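Local coordinates for protein amine Dehydrogenase (Pseudomonas putida, PDB 1JMX) that probably forms the beta-propeller subunit of a haem-containing amine dehydrogenase, a bacterial enzyme complex that oxidises primary amines, at residues Y235-L240 and K244-E249; R185-K190 and M212-A217. One frame throughout, in Å; residues are numbered along the deposited sequence.

Read from the N terminus, the chain finishes strand 178-182, runs through the irregular segment 185-190 and, after a long connection, enters strand 209-218, where contact 2 closes that connection. It then turns back along strand 230-239, and contact 1 closes the short hairpin loop leading into strand 245-250. The two contacts follow in series, without nesting or crossing, and their centres lie about 12 Å apart. Both reach the same antiparallel sheet, in which strand 230-239 lies between the other two. Glu249, at the end of contact 1, joins them: its OE2 forms a salt bridge with Arg189 and probably a hydrogen bond with Tyr214, both of contact 2.

Contact 1. Residues Y235-L240 and K244-E249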
loop_
_atom_site.group_PDB
_atom_site.type_symbol
_atom_site.label_atom_id
_atom_site.label_comp_id
_atom_site.label_asym_id
_atom_site.label_seq_id
_atom_site.Cartn_x
_atom_site.Cartn_y
_atom_site.Cartn_z
ATOM N N TYR B 235 25.198 13.822 7.670
ATOM C CA TYR B 235 25.659 14.202 6.356
ATOM C C TYR B 235 26.935 13.416 6.107
ATOM O O TYR B 235 27.831 13.359 6.953
ATOM C CB TYR B 235 25.969 15.692 6.334
ATOM C CG TYR B 235 26.377 16.235 4.992
ATOM C CD1 TYR B 235 25.422 16.512 4.021
ATOM C CD2 TYR B 235 27.702 16.566 4.725
ATOM C CE1 TYR B 235 25.768 17.120 2.822
ATOM C CE2 TYR B 235 28.060 17.174 3.522
ATOM C CZ TYR B 235 27.087 17.454 2.581
ATOM O OH TYR B 235 27.406 18.120 1.418
ATOM N N LEU B 236 26.981 12.776 4.952
ATOM C CA LEU B 236 28.123 11.986 4.539
ATOM C C LEU B 236 28.640 12.669 3.283
ATOM O O LEU B 236 27.878 13.316 2.572
ATOM C CB LEU B 236 27.647 10.555 4.267
ATOM C CG LEU B 236 28.232 9.573 3.250
ATOM C CD1 LEU B 236 27.611 8.202 3.527
ATOM C CD2 LEU B 236 27.945 10.001 1.812
ATOM N N SER B 237 29.937 12.582 3.033
ATOM C CA SER B 237 30.489 13.196 1.839
ATOM C C SER B 237 31.808 12.571 1.400
ATOM O O SER B 237 32.596 12.100 2.221
ATOM C CB SER B 237 30.654 14.709 2.021
ATOM O OG SER B 237 31.688 15.014 2.938
ATOM N N VAL B 238 31.995 12.512 0.086
ATOM C CA VAL B 238 33.213 11.983 -0.502
ATOM C C VAL B 238 33.746 13.089 -1.396
ATOM O O VAL B 238 33.083 13.495 -2.344
ATOM C CB VAL B 238 32.955 10.721 -1.359
ATOM C CG1 VAL B 238 34.281 10.152 -1.857
ATOM C CG2 VAL B 238 32.190 9.672 -0.559
ATOM N N ASP B 239 34.911 13.619 -1.046
ATOM C CA ASP B 239 35.544 14.679 -1.824
ATOM C C ASP B 239 36.028 14.027 -3.118
ATOM O O ASP B 239 36.877 13.133 -3.091
ATOM C CB ASP B 239 36.727 15.265 -1.044
ATOM C CG ASP B 239 37.171 16.612 -1.577
ATOM O OD1 ASP B 239 37.509 16.709 -2.773
ATOM O OD2 ASP B 239 37.174 17.584 -0.790
ATOM N N LEU B 240 35.470 14.452 -4.246
ATOM C CA LEU B 240 35.839 13.858 -5.524
ATOM C C LEU B 240 37.219 14.233 -6.056
ATOM O O LEU B 240 37.677 13.667 -7.043
ATOM C CB LEU B 240 34.756 14.123 -6.566
ATOM C CG LEU B 240 33.386 13.518 -6.244
ATOM C CD1 LEU B 240 32.449 13.777 -7.402
ATOM C CD2 LEU B 240 33.497 12.023 -5.982
ATOM N N LYS B 244 38.845 12.142 0.073
ATOM C CA LYS B 244 38.607 12.296 1.509
ATOM C C LYS B 244 37.127 12.098 1.849
ATOM O O LYS B 244 36.256 12.696 1.221
ATOM C CB LYS B 244 39.029 13.696 1.956
ATOM C CG LYS B 244 40.526 13.890 2.094
ATOM C CD LYS B 244 40.945 15.344 1.800
ATOM C CE LYS B 244 39.992 16.401 2.395
ATOM N NZ LYS B 244 38.957 16.919 1.430
ATOM N N THR B 245 36.851 11.266 2.843
ATOM C CA THR B 245 35.476 11.009 3.260
ATOM C C THR B 245 35.136 11.722 4.578
ATOM O O THR B 245 36.018 11.962 5.408
ATOM C CB THR B 245 35.217 9.497 3.398
ATOM O OG1 THR B 245 36.160 8.930 4.316
ATOM C CG2 THR B 245 35.347 8.813 2.041
ATOM N N HIS B 246 33.861 12.056 4.760
ATOM C CA HIS B 246 33.401 12.750 5.962
ATOM C C HIS B 246 31.939 12.459 6.318
ATOM O O HIS B 246 31.080 12.373 5.452
ATOM C CB HIS B 246 33.635 14.265 5.798
ATOM C CG HIS B 246 32.698 15.136 6.586
ATOM N ND1 HIS B 246 33.038 15.686 7.806
ATOM C CD2 HIS B 246 31.462 15.614 6.291
ATOM C CE1 HIS B 246 32.058 16.470 8.224
ATOM N NE2 HIS B 246 31.089 16.443 7.325
ATOM N N THR B 247 31.683 12.290 7.611
ATOM C CA THR B 247 30.339 12.046 8.117
ATOM C C THR B 247 30.168 12.870 9.386
ATOM O O THR B 247 31.142 13.134 10.098
ATOM C CB THR B 247 30.111 10.576 8.504
ATOM O OG1 THR B 247 30.922 10.255 9.640
ATOM C CG2 THR B 247 30.441 9.642 7.349
ATOM N N GLN B 248 28.935 13.279 9.667
ATOM C CA GLN B 248 28.659 14.046 10.867
ATOM C C GLN B 248 27.182 14.370 11.028
ATOM O O GLN B 248 26.535 14.827 10.082
ATOM C CB GLN B 248 29.489 15.334 10.896
ATOM C CG GLN B 248 28.826 16.568 10.321
ATOM C CD GLN B 248 29.063 17.771 11.210
ATOM O OE1 GLN B 248 30.144 18.371 11.191
ATOM N NE2 GLN B 248 28.071 18.103 12.036
ATOM N N GLU B 249 26.650 14.111 12.221
ATOM C CA GLU B 249 25.249 14.407 12.511
ATOM C C GLU B 249 25.115 15.915 12.731
ATOM O O GLU B 249 25.975 16.530 13.372
ATOM C CB GLU B 249 24.779 13.636 13.741
ATOM C CG GLU B 249 24.771 12.130 13.560
ATOM C CD GLU B 249 26.163 11.533 13.504
ATOM O OE1 GLU B 249 27.031 11.956 14.299
ATOM O OE2 GLU B 249 26.398 10.630 12.678
HETATM O O HOH W 1 34.735 15.153 2.394
#
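A beta hairpin joins strands 230-239 and 245-250, and its antiparallel register sets Tyr235 against Gln248 and Ser237 against His246 as hydrogen-bonded pairs. Both pairs are doubly bonded: Ser237 N reaches His246 O at 2.7 Å, and the return bond from His246 N to Ser237 O measures 2.8 Å. Towards the turn, Asp239 N points almost straight at Lys244 O, with an N-H...O angle of 178°. That carbonyl has a second donor in a water, which also lies 3.1 Å from Ser237 OG and so links a side-chain hydroxyl to the backbone of Lys244, just before the facing strand.

This hairpin supplies two strands of a propeller blade, with strand 209-218 on the other side of strand 230-239. Leu236, Val238, Thr245 and Thr247 line one of its faces; Leu236 and the two threonines pack there on Leu182 of the preceding sheet. On the reverse face, the imidazole of His246 turns its edge to two neighbours. Its CD2 comes 3.4 Å from Ser237 OG and 4.2 Å from CD2 of Tyr235, whose ring also presents an edge while the two side chains cross at about a right angle. The phenol hydroxyl, at the end of the ring turned away from His246, is hydrogen-bonded to Glu209.

Beside the turn, the side chains of Asp239 and Lys244 run alongside each other. With CG of Asp239 swung opposite its own amide nitrogen (chi1 -163°), the carboxylate stands where the bent lysine chain can bring NZ within 2.9 Å of OD2, a salt bridge. Lys244 NZ also bonds Thr242 OG1, while Asp239 OD1 accepts from Lys241 N.

Contact 2. Residues R185-K190 and M212-A217; sequences RNWNRK and MLYTIA
The backbones here stay well apart, with Arg189 and Ile216 the closest pair at 10.5 Å between CA atoms, so that side chains alone bridge an irregular loop and an extended strand. The loop belongs to the connection between successive sheets of the propeller, running from strand 178-182 to strand 209-218, and bends at Asn188 in an inverse gamma turn. Trp187 and Arg189, the first and third residues of that turn, both aim their side chains at the strand.

The six-membered end of the indole meets Tyr214 edge-on: the phenol oxygen OH lies in the plane of the tryptophan ring, 3.9 Å from CH2. The two side chains cross at about a right angle, and Trp187 CZ3 also packs 4.3 Å from Tyr214 CZ. Arg189 adds a second layer within the loop, its CD standing 3.7 Å above one face of the indole, offset towards the rim.

Beyond that ring the arginine chain stays fully extended and delivers its guanidinium to Glu249 of strand 245-250, the carboxylate that also receives the Tyr214 hydroxyl. One acidic group thereby gathers the polar ends of both loop and strand, while Tyr192 makes a cation-pi contact with the arginine. The apolar partner approaches the guanidinium obliquely: Ile216 has CG1 opposite its backbone nitrogen (chi1 -166°), which sends the longer branch outward until CD1 lies 3.6 Å from Arg189 NH1.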
loop_
_atom_site.group_PDB
_atom_site.type_symbol
_atom_site.label_atom_id
_atom_site.label_comp_id
_atom_site.label_asym_id
_atom_site.label_seq_id
_atom_site.Cartn_x
_atom_site.Cartn_y
_atom_site.Cartn_z
ATOM N N ARG B 185 26.448 0.085 6.499
ATOM C CA ARG B 185 25.835 -1.069 7.126
ATOM C C ARG B 185 26.802 -1.735 8.098
ATOM O O ARG B 185 26.409 -2.170 9.182
ATOM C CB ARG B 185 25.361 -2.093 6.098
ATOM C CG ARG B 185 24.460 -3.138 6.747
ATOM C CD ARG B 185 23.971 -4.181 5.790
ATOM N NE ARG B 185 23.125 -3.633 4.741
ATOM C CZ ARG B 185 22.557 -4.381 3.803
ATOM N NH1 ARG B 185 22.745 -5.691 3.804
ATOM N NH2 ARG B 185 21.836 -3.824 2.843
ATOM N N ASN B 186 28.070 -1.813 7.713
ATOM C CA ASN B 186 29.071 -2.423 8.578
ATOM C C ASN B 186 29.854 -1.400 9.398
ATOM O O ASN B 186 30.997 -1.639 9.789
ATOM C CB ASN B 186 29.984 -3.338 7.772
ATOM C CG ASN B 186 29.224 -4.474 7.137
ATOM O OD1 ASN B 186 28.879 -5.455 7.801
ATOM N ND2 ASN B 186 28.895 -4.323 5.859
ATOM N N TRP B 187 29.227 -0.253 9.638
ATOM C CA TRP B 187 29.813 0.805 10.453
ATOM C C TRP B 187 29.478 0.355 11.870
ATOM O O TRP B 187 28.372 0.595 12.361
ATOM C CB TRP B 187 29.107 2.136 10.163
ATOM C CG TRP B 187 29.727 3.362 10.785
ATOM C CD1 TRP B 187 30.899 3.433 11.481
ATOM C CD2 TRP B 187 29.224 4.702 10.707
ATOM N NE1 TRP B 187 31.163 4.737 11.832
ATOM C CE2 TRP B 187 30.151 5.537 11.369
ATOM C CE3 TRP B 187 28.080 5.279 10.135
ATOM C CZ2 TRP B 187 29.972 6.920 11.476
ATOM C CZ3 TRP B 187 27.902 6.651 10.237
ATOM C CH2 TRP B 187 28.846 7.458 10.904
ATOM N N ASN B 188 30.393 -0.373 12.496
ATOM C CA ASN B 188 30.160 -0.865 13.851
ATOM C C ASN B 188 30.461 0.218 14.884
ATOM O O ASN B 188 31.409 0.121 15.662
ATOM C CB ASN B 188 30.985 -2.128 14.102
ATOM C CG ASN B 188 30.387 -3.350 13.428
ATOM O OD1 ASN B 188 29.545 -4.045 14.019
ATOM N ND2 ASN B 188 30.795 -3.614 12.180
ATOM N N ARG B 189 29.631 1.253 14.857
ATOM C CA ARG B 189 29.750 2.399 15.737
ATOM C C ARG B 189 28.961 2.133 17.025
ATOM O O ARG B 189 27.725 2.119 17.008
ATOM C CB ARG B 189 29.177 3.603 14.999
ATOM C CG ARG B 189 29.433 4.933 15.628
ATOM C CD ARG B 189 28.676 5.961 14.846
ATOM N NE ARG B 189 28.920 7.311 15.324
ATOM C CZ ARG B 189 28.282 8.380 14.861
ATOM N NH1 ARG B 189 27.364 8.247 13.909
ATOM N NH2 ARG B 189 28.553 9.578 15.355
ATOM N N LYS B 190 29.667 1.933 18.140
ATOM C CA LYS B 190 28.990 1.649 19.407
ATOM C C LYS B 190 28.147 2.810 19.936
ATOM O O LYS B 190 28.530 3.970 19.828
ATOM C CB LYS B 190 29.974 1.173 20.480
ATOM C CG LYS B 190 29.286 0.318 21.547
ATOM C CD LYS B 190 28.615 -0.921 20.902
ATOM C CE LYS B 190 27.481 -1.514 21.761
ATOM N NZ LYS B 190 26.214 -0.691 21.739
ATOM N N MET B 212 25.346 12.685 0.608
ATOM C CA MET B 212 24.050 12.075 0.858
ATOM C C MET B 212 23.692 12.296 2.314
ATOM O O MET B 212 24.580 12.423 3.152
ATOM C CB MET B 212 24.094 10.567 0.600
ATOM C CG MET B 212 24.426 10.165 -0.819
ATOM S SD MET B 212 24.120 8.430 -1.106
ATOM C CE MET B 212 25.401 7.688 -0.124
ATOM N N LEU B 213 22.397 12.402 2.607
ATOM C CA LEU B 213 21.943 12.540 3.986
ATOM C C LEU B 213 21.652 11.124 4.478
ATOM O O LEU B 213 21.456 10.194 3.682
ATOM C CB LEU B 213 20.653 13.357 4.087
ATOM C CG LEU B 213 20.562 14.830 3.689
ATOM C CD1 LEU B 213 19.168 15.311 4.022
ATOM C CD2 LEU B 213 21.600 15.660 4.411
ATOM N N TYR B 214 21.662 10.959 5.791
ATOM C CA TYR B 214 21.357 9.682 6.405
ATOM C C TYR B 214 20.764 9.953 7.776
ATOM O O TYR B 214 20.814 11.083 8.259
ATOM C CB TYR B 214 22.611 8.795 6.514
ATOM C CG TYR B 214 23.707 9.299 7.430
ATOM C CD1 TYR B 214 23.691 9.012 8.797
ATOM C CD2 TYR B 214 24.787 10.031 6.923
ATOM C CE1 TYR B 214 24.724 9.436 9.636
ATOM C CE2 TYR B 214 25.828 10.465 7.758
ATOM C CZ TYR B 214 25.783 10.160 9.109
ATOM O OH TYR B 214 26.792 10.578 9.927
ATOM N N THR B 215 20.116 8.947 8.355
ATOM C CA THR B 215 19.557 9.074 9.692
ATOM C C THR B 215 20.203 7.966 10.493
ATOM O O THR B 215 20.631 6.956 9.930
ATOM C CB THR B 215 18.011 8.907 9.737
ATOM O OG1 THR B 215 17.644 7.601 9.283
ATOM C CG2 THR B 215 17.318 9.961 8.888
ATOM N N ILE B 216 20.325 8.166 11.796
ATOM C CA ILE B 216 20.930 7.154 12.649
ATOM C C ILE B 216 20.355 7.278 14.050
ATOM O O ILE B 216 19.994 8.371 14.481
ATOM C CB ILE B 216 22.483 7.278 12.677
ATOM C CG1 ILE B 216 23.099 6.012 13.276
ATOM C CG2 ILE B 216 22.917 8.532 13.443
ATOM C CD1 ILE B 216 24.600 5.972 13.250
ATOM N N ALA B 217 20.210 6.144 14.725
ATOM C CA ALA B 217 19.673 6.119 16.082
ATOM C C ALA B 217 20.801 6.085 17.101
ATOM O O ALA B 217 21.696 5.248 17.014
ATOM C CB ALA B 217 18.771 4.906 16.265
#